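Local coordinates for lumazine protein (Photobacterium kishitanii, PDB 3A35), which serves as an antenna protein that shifts the bioluminescence of bacterial luciferase to shorter wavelength, carrying a lumazine, riboflavin or FMN chromophore, at residues N68-F72 with I102-A106; L128-I132 with V180-N184; N18-Q22 with F61-Q65; N79-L83 with T167-T171. All blocks are in the same frame, centred on the assembly; numbering follows the deposited sequence.

Contact 1: N68-F72 with I102-A106. With RBF (riboflavin), chain C.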
loop_
_atom_site.group_PDB
_atom_site.type_symbol
_atom_site.label_atom_id
_atom_site.label_comp_id
_atom_site.label_asym_id
_atom_site.label_seq_id
_atom_site.Cartn_x
_atom_site.Cartn_y
_atom_site.Cartn_z
ATOM N N ASN A 68 5.285 7.965 -11.134
ATOM C CA ASN A 68 6.735 8.102 -10.892
ATOM C C ASN A 68 7.167 7.899 -9.497
ATOM O O ASN A 68 8.393 7.926 -9.181
ATOM C CB ASN A 68 7.179 9.524 -11.324
ATOM C CG ASN A 68 6.985 9.731 -12.801
ATOM O OD1 ASN A 68 6.320 10.656 -13.232
ATOM N ND2 ASN A 68 7.567 8.818 -13.568
ATOM N N THR A 69 6.186 7.745 -8.525
ATOM C CA THR A 69 6.584 7.671 -7.088
ATOM C C THR A 69 5.925 6.467 -6.369
ATOM O O THR A 69 5.934 6.389 -5.164
ATOM C CB THR A 69 6.046 8.956 -6.391
ATOM O OG1 THR A 69 4.712 9.201 -6.778
ATOM C CG2 THR A 69 6.927 10.160 -6.832
ATOM N N THR A 70 5.483 5.499 -7.185
ATOM C CA THR A 70 4.822 4.273 -6.647
ATOM C C THR A 70 5.245 3.041 -7.421
ATOM O O THR A 70 5.900 3.157 -8.480
ATOM C CB THR A 70 3.246 4.397 -6.753
ATOM O OG1 THR A 70 2.924 4.534 -8.153
ATOM C CG2 THR A 70 2.728 5.639 -5.993
ATOM N N THR A 71 4.814 1.872 -6.948
ATOM C CA THR A 71 5.176 0.604 -7.606
ATOM C C THR A 71 4.337 0.257 -8.783
ATOM O O THR A 71 4.613 -0.800 -9.459
ATOM C CB THR A 71 5.212 -0.495 -6.531
ATOM O OG1 THR A 71 3.886 -0.580 -6.047
ATOM C CG2 THR A 71 6.177 -0.159 -5.445
ATOM N N PHE A 72 3.215 0.977 -9.024
ATOM C CA PHE A 72 2.263 0.483 -10.032
ATOM C C PHE A 72 2.875 0.173 -11.431
ATOM O O PHE A 72 2.514 -0.867 -12.004
ATOM C CB PHE A 72 1.163 1.485 -10.224
ATOM C CG PHE A 72 0.237 1.570 -9.034
ATOM C CD1 PHE A 72 -0.669 0.558 -8.803
ATOM C CD2 PHE A 72 0.322 2.613 -8.138
ATOM C CE1 PHE A 72 -1.546 0.670 -7.685
ATOM C CE2 PHE A 72 -0.536 2.708 -7.030
ATOM C CZ PHE A 72 -1.439 1.728 -6.785
ATOM N N ILE A 102 1.789 8.796 -1.373
ATOM C CA ILE A 102 2.985 8.037 -1.181
ATOM C C ILE A 102 4.234 8.935 -1.474
ATOM O O ILE A 102 4.304 9.609 -2.472
ATOM C CB ILE A 102 2.952 6.830 -2.202
ATOM C CG1 ILE A 102 1.758 5.862 -1.883
ATOM C CG2 ILE A 102 4.257 6.148 -2.327
ATOM C CD1 ILE A 102 1.861 5.354 -0.464
ATOM N N LYS A 103 5.141 8.832 -0.567
ATOM C CA LYS A 103 6.422 9.618 -0.664
ATOM C C LYS A 103 7.350 9.021 -1.661
ATOM O O LYS A 103 8.163 9.786 -2.259
ATOM C CB LYS A 103 7.047 9.695 0.698
ATOM C CG LYS A 103 6.116 10.363 1.664
ATOM C CD LYS A 103 5.361 11.591 1.107
ATOM C CE LYS A 103 4.609 12.277 2.262
ATOM N NZ LYS A 103 3.419 13.056 1.774
ATOM N N GLY A 104 7.400 7.714 -1.828
ATOM C CA GLY A 104 8.229 7.164 -2.893
ATOM C C GLY A 104 8.323 5.658 -2.660
ATOM O O GLY A 104 7.675 5.071 -1.761
ATOM N N VAL A 105 9.063 4.972 -3.517
ATOM C CA VAL A 105 9.276 3.565 -3.453
ATOM C C VAL A 105 10.478 3.223 -2.605
ATOM O O VAL A 105 11.542 3.872 -2.681
ATOM C CB VAL A 105 9.418 3.038 -4.849
ATOM C CG1 VAL A 105 9.689 1.577 -4.854
ATOM C CG2 VAL A 105 8.183 3.215 -5.657
ATOM N N ALA A 106 10.346 2.184 -1.854
ATOM C CA ALA A 106 11.531 1.539 -1.137
ATOM C C ALA A 106 11.583 0.072 -1.383
ATOM O O ALA A 106 10.704 -0.508 -2.076
ATOM C CB ALA A 106 11.512 1.873 0.352
HETATM N N1 RBF C . -2.943 9.642 -8.775
HETATM C C2 RBF C . -3.142 8.866 -9.860
HETATM O O2 RBF C . -2.162 8.453 -10.556
HETATM N N3 RBF C . -4.396 8.412 -10.253
HETATM C C4 RBF C . -5.553 8.752 -9.510
HETATM O O4 RBF C . -6.644 8.319 -9.903
HETATM C C4A RBF C . -5.317 9.628 -8.434
HETATM N N5 RBF C . -6.486 10.093 -7.718
HETATM C C5A RBF C . -6.252 10.944 -6.638
HETATM C C6 RBF C . -7.390 11.488 -6.034
HETATM C C7 RBF C . -7.125 12.381 -4.958
HETATM C C7M RBF C . -8.399 13.021 -4.332
HETATM C C8 RBF C . -5.878 12.684 -4.504
HETATM C C8M RBF C . -5.722 13.573 -3.343
HETATM C C9 RBF C . -4.721 12.099 -5.129
HETATM C C9A RBF C . -4.925 11.299 -6.257
HETATM N N10 RBF C . -3.799 10.781 -6.982
HETATM C C10 RBF C . -4.052 10.016 -8.091
HETATM C "C1'" RBF C . -2.478 11.170 -6.709
HETATM C "C2'" RBF C . -1.625 10.149 -5.981
HETATM O "O2'" RBF C . -2.300 9.759 -4.739
HETATM C "C3'" RBF C . -0.336 10.686 -5.638
HETATM O "O3'" RBF C . 0.262 11.101 -6.981
HETATM C "C4'" RBF C . 0.668 9.637 -5.132
HETATM O "O4'" RBF C . 0.298 9.245 -3.791
HETATM C "C5'" RBF C . 2.103 10.177 -5.079
HETATM O "O5'" RBF C . 3.053 9.170 -4.727
#

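Contact 2: L128-I132 with V180-N184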
loop_
_atom_site.group_PDB
_atom_site.type_symbol
_atom_site.label_atom_id
_atom_site.label_comp_id
_atom_site.label_asym_id
_atom_site.label_seq_id
_atom_site.Cartn_x
_atom_site.Cartn_y
_atom_site.Cartn_z
ATOM N N LEU A 128 14.662 9.483 -0.907
ATOM C CA LEU A 128 13.424 9.542 -0.185
ATOM C C LEU A 128 13.858 10.010 1.198
ATOM O O LEU A 128 14.513 9.272 1.913
ATOM C CB LEU A 128 12.744 8.145 -0.136
ATOM C CG LEU A 128 11.391 7.863 0.581
ATOM C CD1 LEU A 128 10.895 6.409 0.416
ATOM C CD2 LEU A 128 11.490 8.172 2.098
ATOM N N ILE A 129 13.564 11.232 1.612
ATOM C CA ILE A 129 12.861 12.285 0.887
ATOM C C ILE A 129 12.760 13.224 2.107
ATOM O O ILE A 129 13.334 14.309 2.095
ATOM C CB ILE A 129 11.493 11.773 0.176
ATOM C CG1 ILE A 129 11.301 12.281 -1.287
ATOM C CG2 ILE A 129 10.189 12.058 1.003
ATOM C CD1 ILE A 129 12.416 13.023 -1.949
ATOM N N GLU A 130 12.115 12.758 3.181
ATOM C CA GLU A 130 12.309 13.300 4.535
ATOM C C GLU A 130 11.865 12.329 5.637
ATOM O O GLU A 130 11.455 11.189 5.352
ATOM C CB GLU A 130 11.678 14.691 4.728
ATOM C CG GLU A 130 12.645 15.848 4.453
ATOM C CD GLU A 130 13.889 15.834 5.339
ATOM O OE1 GLU A 130 15.025 15.784 4.788
ATOM O OE2 GLU A 130 13.740 15.893 6.594
ATOM N N ASN A 131 11.931 12.830 6.873
ATOM C CA ASN A 131 11.771 12.067 8.148
ATOM C C ASN A 131 13.066 11.298 8.579
ATOM O O ASN A 131 14.119 11.958 8.810
ATOM C CB ASN A 131 10.449 11.276 8.213
ATOM C CG ASN A 131 9.251 12.193 8.414
ATOM O OD1 ASN A 131 9.105 12.850 9.475
ATOM N ND2 ASN A 131 8.404 12.285 7.388
ATOM N N ILE A 132 13.062 9.970 8.750
ATOM C CA ILE A 132 11.957 9.083 9.089
ATOM C C ILE A 132 12.252 8.827 10.570
ATOM O O ILE A 132 13.439 8.718 10.968
ATOM C CB ILE A 132 12.071 7.753 8.276
ATOM C CG1 ILE A 132 11.386 7.901 6.917
ATOM C CG2 ILE A 132 11.465 6.588 9.054
ATOM C CD1 ILE A 132 11.918 6.978 5.810
ATOM N N VAL A 180 5.925 3.719 0.164
ATOM C CA VAL A 180 6.087 4.247 1.583
ATOM C C VAL A 180 5.397 5.569 1.728
ATOM O O VAL A 180 5.516 6.481 0.839
ATOM C CB VAL A 180 7.631 4.387 1.832
ATOM C CG1 VAL A 180 7.860 5.033 3.249
ATOM C CG2 VAL A 180 8.385 3.115 1.604
ATOM N N GLU A 181 4.637 5.660 2.832
ATOM C CA GLU A 181 4.023 6.951 3.218
ATOM C C GLU A 181 4.654 7.267 4.576
ATOM O O GLU A 181 4.475 6.568 5.565
ATOM C CB GLU A 181 2.499 6.973 3.333
ATOM C CG GLU A 181 2.033 8.376 3.742
ATOM C CD GLU A 181 0.642 8.569 3.695
ATOM O OE1 GLU A 181 -0.188 7.814 3.209
ATOM O OE2 GLU A 181 0.238 9.620 4.303
ATOM N N THR A 182 5.453 8.343 4.611
ATOM C CA THR A 182 5.977 8.821 5.896
ATOM C C THR A 182 4.953 9.804 6.499
ATOM O O THR A 182 4.240 10.543 5.798
ATOM C CB THR A 182 7.324 9.509 5.724
ATOM O OG1 THR A 182 7.128 10.611 4.836
ATOM C CG2 THR A 182 8.339 8.505 5.108
ATOM N N LEU A 183 5.018 9.877 7.846
ATOM C CA LEU A 183 3.942 10.375 8.731
ATOM C C LEU A 183 4.546 11.142 9.873
ATOM O O LEU A 183 4.251 10.795 11.065
ATOM C CB LEU A 183 3.200 9.202 9.375
ATOM C CG LEU A 183 2.506 8.199 8.487
ATOM C CD1 LEU A 183 1.972 7.101 9.336
ATOM C CD2 LEU A 183 1.323 8.809 7.633
ATOM N N ASN A 184 5.300 12.200 9.570
ATOM C CA ASN A 184 5.337 12.940 8.275
ATOM C C ASN A 184 6.445 13.998 8.269
ATOM O O ASN A 184 6.649 14.714 9.284
ATOM C CB ASN A 184 4.001 13.670 8.011
ATOM C CG ASN A 184 3.207 13.887 9.273
ATOM O OD1 ASN A 184 3.563 14.719 10.158
ATOM N ND2 ASN A 184 2.133 13.100 9.397
#

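Contact 3: N18-Q22 with F61-Q65. With RBF (riboflavin), chain C.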
loop_
_atom_site.group_PDB
_atom_site.type_symbol
_atom_site.label_atom_id
_atom_site.label_comp_id
_atom_site.label_asym_id
_atom_site.label_seq_id
_atom_site.Cartn_x
_atom_site.Cartn_y
_atom_site.Cartn_z
ATOM N N ASN A 18 0.198 2.682 -21.169
ATOM C CA ASN A 18 0.061 3.859 -21.956
ATOM C C ASN A 18 1.199 4.759 -21.744
ATOM O O ASN A 18 1.013 5.963 -21.771
ATOM C CB ASN A 18 -1.211 4.642 -21.649
ATOM C CG ASN A 18 -2.484 3.778 -21.679
ATOM O OD1 ASN A 18 -2.880 3.319 -22.756
ATOM N ND2 ASN A 18 -3.207 3.649 -20.491
ATOM N N ASP A 19 2.359 4.182 -21.491
ATOM C CA ASP A 19 3.625 4.942 -21.341
ATOM C C ASP A 19 3.785 5.927 -20.088
ATOM O O ASP A 19 4.476 5.596 -19.074
ATOM C CB ASP A 19 3.915 5.659 -22.667
ATOM C CG ASP A 19 5.344 6.207 -22.707
ATOM O OD1 ASP A 19 5.790 6.626 -23.805
ATOM O OD2 ASP A 19 6.014 6.195 -21.622
ATOM N N ASP A 20 3.223 7.123 -20.120
ATOM C CA ASP A 20 3.279 7.874 -18.861
ATOM C C ASP A 20 1.969 7.682 -18.073
ATOM O O ASP A 20 1.669 8.394 -17.096
ATOM C CB ASP A 20 3.680 9.353 -19.079
ATOM C CG ASP A 20 2.713 10.075 -19.975
ATOM O OD1 ASP A 20 1.775 9.379 -20.514
ATOM O OD2 ASP A 20 2.867 11.321 -20.135
ATOM N N THR A 21 1.173 6.689 -18.436
ATOM C CA THR A 21 -0.017 6.408 -17.611
ATOM C C THR A 21 -0.180 4.909 -17.782
ATOM O O THR A 21 0.325 4.270 -18.795
ATOM C CB THR A 21 -1.253 7.208 -18.025
ATOM O OG1 THR A 21 -2.473 7.000 -17.266
ATOM C CG2 THR A 21 -1.606 7.057 -19.441
ATOM N N GLN A 22 -0.914 4.324 -16.836
ATOM C CA GLN A 22 -1.376 2.946 -17.012
ATOM C C GLN A 22 -2.762 2.837 -16.503
ATOM O O GLN A 22 -3.108 3.454 -15.465
ATOM C CB GLN A 22 -0.521 1.967 -16.244
ATOM C CG GLN A 22 0.889 1.869 -16.783
ATOM C CD GLN A 22 1.778 0.912 -16.067
ATOM O OE1 GLN A 22 1.382 0.272 -15.087
ATOM N NE2 GLN A 22 2.972 0.644 -16.611
ATOM N N PHE A 61 -8.615 1.786 -12.462
ATOM C CA PHE A 61 -7.951 3.020 -12.039
ATOM C C PHE A 61 -6.987 3.422 -13.087
ATOM O O PHE A 61 -6.278 2.595 -13.666
ATOM C CB PHE A 61 -7.120 2.777 -10.700
ATOM C CG PHE A 61 -7.947 2.301 -9.541
ATOM C CD1 PHE A 61 -8.528 3.258 -8.672
ATOM C CD2 PHE A 61 -8.162 0.964 -9.339
ATOM C CE1 PHE A 61 -9.302 2.862 -7.617
ATOM C CE2 PHE A 61 -8.988 0.545 -8.207
ATOM C CZ PHE A 61 -9.516 1.490 -7.382
ATOM N N ASP A 62 -6.842 4.736 -13.320
ATOM C CA ASP A 62 -5.688 5.243 -14.067
ATOM C C ASP A 62 -4.550 5.724 -13.187
ATOM O O ASP A 62 -4.868 6.543 -12.215
ATOM C CB ASP A 62 -6.202 6.399 -14.960
ATOM C CG ASP A 62 -6.979 5.966 -16.129
ATOM O OD1 ASP A 62 -6.657 4.894 -16.717
ATOM O OD2 ASP A 62 -7.914 6.660 -16.642
ATOM N N ILE A 63 -3.362 5.265 -13.430
ATOM C CA ILE A 63 -2.226 5.690 -12.650
ATOM C C ILE A 63 -1.492 6.639 -13.610
ATOM O O ILE A 63 -0.976 6.231 -14.638
ATOM C CB ILE A 63 -1.346 4.482 -12.250
ATOM C CG1 ILE A 63 -2.223 3.513 -11.324
ATOM C CG2 ILE A 63 -0.144 4.906 -11.404
ATOM C CD1 ILE A 63 -2.686 2.380 -11.958
ATOM N N ASP A 64 -1.420 7.904 -13.187
ATOM C CA ASP A 64 -0.819 8.991 -14.036
ATOM C C ASP A 64 0.005 9.863 -13.097
ATOM O O ASP A 64 1.195 9.794 -13.075
ATOM C CB ASP A 64 -1.890 9.687 -14.845
ATOM C CG ASP A 64 -3.178 9.972 -14.144
ATOM O OD1 ASP A 64 -3.321 10.273 -12.936
ATOM O OD2 ASP A 64 -4.249 10.020 -14.839
ATOM N N GLN A 65 -0.753 10.658 -12.271
ATOM C CA GLN A 65 -0.030 11.483 -11.336
ATOM C C GLN A 65 0.905 10.728 -10.431
ATOM O O GLN A 65 1.952 11.140 -10.023
ATOM C CB GLN A 65 -1.074 12.201 -10.556
ATOM C CG GLN A 65 -0.500 13.202 -9.549
ATOM C CD GLN A 65 -1.639 13.910 -8.781
ATOM O OE1 GLN A 65 -2.812 13.973 -9.175
ATOM N NE2 GLN A 65 -1.221 14.421 -7.637
HETATM N N1 RBF C . -2.943 9.642 -8.775
HETATM C C2 RBF C . -3.142 8.866 -9.860
HETATM O O2 RBF C . -2.162 8.453 -10.556
HETATM N N3 RBF C . -4.396 8.412 -10.253
HETATM C C4 RBF C . -5.553 8.752 -9.510
HETATM O O4 RBF C . -6.644 8.319 -9.903
HETATM C C4A RBF C . -5.317 9.628 -8.434
HETATM N N5 RBF C . -6.486 10.093 -7.718
HETATM C C5A RBF C . -6.252 10.944 -6.638
HETATM C C6 RBF C . -7.390 11.488 -6.034
HETATM C C7 RBF C . -7.125 12.381 -4.958
HETATM C C7M RBF C . -8.399 13.021 -4.332
HETATM C C8 RBF C . -5.878 12.684 -4.504
HETATM C C8M RBF C . -5.722 13.573 -3.343
HETATM C C9 RBF C . -4.721 12.099 -5.129
HETATM C C9A RBF C . -4.925 11.299 -6.257
HETATM N N10 RBF C . -3.799 10.781 -6.982
HETATM C C10 RBF C . -4.052 10.016 -8.091
HETATM C "C1'" RBF C . -2.478 11.170 -6.709
HETATM C "C2'" RBF C . -1.625 10.149 -5.981
HETATM O "O2'" RBF C . -2.300 9.759 -4.739
HETATM C "C3'" RBF C . -0.336 10.686 -5.638
HETATM O "O3'" RBF C . 0.262 11.101 -6.981
HETATM C "C4'" RBF C . 0.668 9.637 -5.132
HETATM O "O4'" RBF C . 0.298 9.245 -3.791
HETATM C "C5'" RBF C . 2.103 10.177 -5.079
HETATM O "O5'" RBF C . 3.053 9.170 -4.727
HETATM O O HOH W 1 -4.410 5.334 -18.351
HETATM O O HOH W 2 -4.475 9.417 -17.455
#

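Contact 4: N79-L83 with T167-T171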
loop_
_atom_site.group_PDB
_atom_site.type_symbol
_atom_site.label_atom_id
_atom_site.label_comp_id
_atom_site.label_asym_id
_atom_site.label_seq_id
_atom_site.Cartn_x
_atom_site.Cartn_y
_atom_site.Cartn_z
ATOM N N ASN A 79 -0.810 -9.882 -9.507
ATOM C CA ASN A 79 -0.310 -9.382 -8.230
ATOM C C ASN A 79 -1.505 -8.929 -7.349
ATOM O O ASN A 79 -2.573 -8.510 -7.792
ATOM C CB ASN A 79 0.579 -8.186 -8.436
ATOM C CG ASN A 79 1.924 -8.516 -9.097
ATOM O OD1 ASN A 79 2.314 -9.777 -9.276
ATOM N ND2 ASN A 79 2.652 -7.544 -9.420
ATOM N N LYS A 80 -1.250 -9.001 -6.046
ATOM C CA LYS A 80 -2.246 -8.716 -5.009
ATOM C C LYS A 80 -1.910 -7.323 -4.494
ATOM O O LYS A 80 -0.789 -6.983 -4.123
ATOM C CB LYS A 80 -2.096 -9.692 -3.876
ATOM C CG LYS A 80 -2.896 -9.446 -2.698
ATOM C CD LYS A 80 -2.891 -10.814 -1.996
ATOM C CE LYS A 80 -2.462 -10.651 -0.624
ATOM N NZ LYS A 80 -0.954 -10.958 -0.757
ATOM N N VAL A 81 -2.975 -6.490 -4.421
ATOM C CA VAL A 81 -2.867 -5.090 -3.950
ATOM C C VAL A 81 -3.717 -4.923 -2.687
ATOM O O VAL A 81 -4.782 -5.510 -2.556
ATOM C CB VAL A 81 -3.265 -4.065 -5.001
ATOM C CG1 VAL A 81 -2.341 -4.302 -6.289
ATOM C CG2 VAL A 81 -4.718 -4.198 -5.339
ATOM N N ASN A 82 -3.280 -4.084 -1.759
ATOM C CA ASN A 82 -4.099 -3.790 -0.554
ATOM C C ASN A 82 -5.151 -2.796 -0.899
ATOM O O ASN A 82 -4.861 -1.802 -1.577
ATOM C CB ASN A 82 -3.155 -3.236 0.493
ATOM C CG ASN A 82 -2.137 -4.275 0.975
ATOM O OD1 ASN A 82 -2.440 -5.497 0.890
ATOM N ND2 ASN A 82 -1.040 -3.822 1.520
ATOM N N LEU A 83 -6.345 -2.952 -0.337
ATOM C CA LEU A 83 -7.481 -2.010 -0.552
ATOM C C LEU A 83 -7.973 -1.416 0.757
ATOM O O LEU A 83 -8.158 -2.181 1.731
ATOM C CB LEU A 83 -8.665 -2.771 -1.202
ATOM C CG LEU A 83 -8.297 -3.472 -2.533
ATOM C CD1 LEU A 83 -9.473 -4.325 -3.023
ATOM C CD2 LEU A 83 -7.836 -2.420 -3.618
ATOM N N THR A 167 -3.183 -8.928 4.294
ATOM C CA THR A 167 -2.642 -7.860 3.351
ATOM C C THR A 167 -1.589 -8.500 2.484
ATOM O O THR A 167 -1.125 -9.693 2.857
ATOM C CB THR A 167 -1.903 -6.854 4.136
ATOM O OG1 THR A 167 -0.628 -7.378 4.630
ATOM C CG2 THR A 167 -2.755 -6.251 5.285
ATOM N N ASN A 168 -1.030 -7.807 1.525
ATOM C CA ASN A 168 0.002 -8.406 0.709
ATOM C C ASN A 168 1.383 -8.404 1.369
ATOM O O ASN A 168 2.378 -8.739 0.728
ATOM C CB ASN A 168 0.064 -7.722 -0.654
ATOM C CG ASN A 168 0.481 -6.251 -0.599
ATOM O OD1 ASN A 168 1.016 -5.731 0.384
ATOM N ND2 ASN A 168 0.279 -5.596 -1.720
ATOM N N LEU A 169 1.449 -8.016 2.656
ATOM C CA LEU A 169 2.734 -8.114 3.391
ATOM C C LEU A 169 3.307 -9.519 3.316
ATOM O O LEU A 169 4.547 -9.676 3.300
ATOM C CB LEU A 169 2.684 -7.550 4.864
ATOM C CG LEU A 169 2.473 -6.052 4.923
ATOM C CD1 LEU A 169 2.419 -5.674 6.462
ATOM C CD2 LEU A 169 3.572 -5.213 4.221
ATOM N N GLY A 170 2.458 -10.533 3.227
ATOM C CA GLY A 170 2.917 -11.889 3.204
ATOM C C GLY A 170 3.375 -12.342 1.817
ATOM O O GLY A 170 3.727 -13.523 1.643
ATOM N N THR A 171 3.332 -11.474 0.810
ATOM C CA THR A 171 3.885 -11.769 -0.576
ATOM C C THR A 171 5.326 -11.109 -0.669
ATOM O O THR A 171 6.077 -11.383 -1.623
ATOM C CB THR A 171 2.998 -11.127 -1.701
ATOM O OG1 THR A 171 3.080 -9.680 -1.638
ATOM C CG2 THR A 171 1.598 -11.591 -1.594
HETATM O O HOH W 3 -0.121 -11.887 1.779
#

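Contact 1: N68-F72 with I102-A106
Thr69 meets the 102-106 segment in two ways, through its backbone and through the bound riboflavin. Its carbonyl oxygen lies over Ile102 and Gly104: Thr69 O is 3.3 Å from Gly104 CA, in a CA-H...O contact bent to 135° at the hydrogen. No other partner is found for this buried oxygen. With chi1 at 45°, the hydroxyl swings to the end of the ribityl chain, where Thr69 OG1 lies 2.6 Å from riboflavin O5', close enough to bond, though its proton is not assigned. The same O5' donates to Ile102 O at 2.6 Å, while Ile102 N donates a hydrogen bond to O4' of the ligand at 2.9 Å. The two lumazine-binding repeats thus close together on one ligand tail, for the 68-72 loop belongs to the first barrel and Ile102 to the chain entering the second. There a classic beta bulge sets Lys103 and Gly104 together opposite Val180 at the start of strand 104-114. Next along the loop, Thr70 crosses Ile102 at about a right angle, its CG2 4.0 Å from Ile102 CB; its hydroxyl is turned to Ala66 O instead. Val105 pushes one methyl against the Thr70 backbone, CG2 standing 3.4 Å from Thr70 C. Thr71 then lays its own methyl across that side chain, with CG2 3.9 Å from Val105 CG2, while its backbone N is hydrogen-bonded to Asn179 OD1.

Contact 2: L128-I132 with V180-N184
Thr182 and Asn131 lose more surface than any other residues where the 128-132 loop folds against the end of the strand that closes the second barrel. The methyl of Thr182 does the apolar work. A chi1 of 60° places the hydroxyl and leaves the methyl on the Ile132 side, where Thr182 CG2 comes within 3.6 Å of Ile132 CG1 and 4.0 Å of Ile132 CD1. The two side chains cross at roughly a right angle, the threonine methyl abutting CG1. Asn131 extends from the loop to the hydroxyl side of Thr182 and towards Asn184, at the end of the modelled chain. This whole meeting is doubtful: the amide may need flipping, and its approach to Asn184 is too close to be trusted. The cis peptide bonds modelled before Ile129, Ile132 and Asn184 are likewise uncertain. At the inner end Leu128, its CG anti to the backbone N (chi1 179°), extends a methyl to the strand, where Leu128 CD1 is 4.1 Å from Val180 CB. Around this contact, Val180 also packs on Ile138 and Ile140 of the adjacent strand 137-140, and Ile132 rests on Ile147 and Ile150 of strand 143-151. The loop between strands 117-123 and 137-140 is in this way laid against strand 177-182, which lies between strands 137-140 and 104-114 in the barrel.

Contact 3: N18-Q22 with F61-Q65
Ile63 O is held by Gln22 and possibly by Thr21 as well. Gln22 N donates to it at 2.9 Å, lying in the carbonyl plane, and Thr21 OG1 comes to 3.1 Å from the same oxygen, although another acceptor competes for its proton. The return bond is straighter: Ile63 N reaches Gln22 O at 2.7 Å, with 177° at the hydrogen. Together the two backbone bonds make Gln22 and Ile63 an antiparallel hydrogen-bonded pair, at the end of the pairing between strands 22-27 and 58-63 in the first barrel. Thr21 holds its OG1 anti to the backbone N (chi1 -180°), which brings the hydroxyl to the Asp62-Asp64 edge. There one water links Thr21 OG1 to Asp62 OD1 and a second links it to Asp64 OD2, each water donating to its carboxylate. The Thr21 and Asp64 side chains run alongside one another, OG1 3.7 Å from Asp64 CB. Besides the waters, Asp62 OD1 has a salt bridge to Arg23, and Asp64 OD1 accepts from Gln65 N. The backbones of the two aspartates read the ring of riboflavin: N3 of the ligand donates to Asp62 O at 2.8 Å, and Asp64 N donates to riboflavin O2 at 2.8 Å. The hydrogen bonds to N3 and O2 here come from main-chain groups. Because these atoms belong to the part of the flavin that corresponds to the lumazine pyrimidine ring, the same pair of bonds would probably suit the authentic chromophore, consistent with Asp62 and Asp64 binding it too.

Contact 4: N79-L83 with T167-T171
Asn168 and Asn82 supply most of the polar grip between the last strand of the first barrel and the short 3-10 turn that follows helix 163-166. Two hydrogen bonds cross. Asn168 ND2 donates to Lys80 O at 3.0 Å, nearly straight at 173°; the acceptor lies in the plane of the Asn168 amide, but the donor is tilted from the carbonyl plane of Lys80. In return the Asn168 backbone N donates at 2.8 Å to Asn82 OD1, on a lone pair and in the plane of that carbonyl. The chi1 of 65° sets the Asn168 amide between its own N and carbonyl carbon, turned back to the strand, and the two amide planes stand 46° apart. A water may add a third link, between Lys80 NZ and Thr167 O, but the lysine end is doubtful in the model. Nonpolar contact comes from the lysine chain, which bends at chi3 and chi4 and passes obliquely over the turn. Within the turn, Thr167 OG1 accepts from Leu169 N in an ST turn and is also hydrogen-bonded to Leu163 O, and Asn168 O accepts hydrogen bonds from both N and OG1 of Thr171. Beyond the two segments, Asn82 ND2 bonds to Asn141 O and Asn82 N to Asn45 OD1. The turn sits between strand 80-84, flanked by strands 8-17 and 41-44, and strand 143-151, where Thr167 and Leu169 pack on Val143.

In the fold
Two closed six-stranded antiparallel barrels of the same strand order make up the chain, and the contacts divide between them. Contact 3 lies in the first barrel and contact 2 in the second, their centres about 24 Å apart; contacts 1 and 4 each join one barrel to the other, with centres about 15 Å apart. Along the chain contact 3 closes before contact 1 opens, contact 1 closes before contact 2, and contact 4 alternates with both contacts 1 and 2. Contacts 1 and 2 meet through the neighbouring strands 104-114 and 177-182. Contacts 1 and 3 both touch riboflavin, one at its ribityl tail and the other at its ring, so the chromophore spans from the first barrel to the junction.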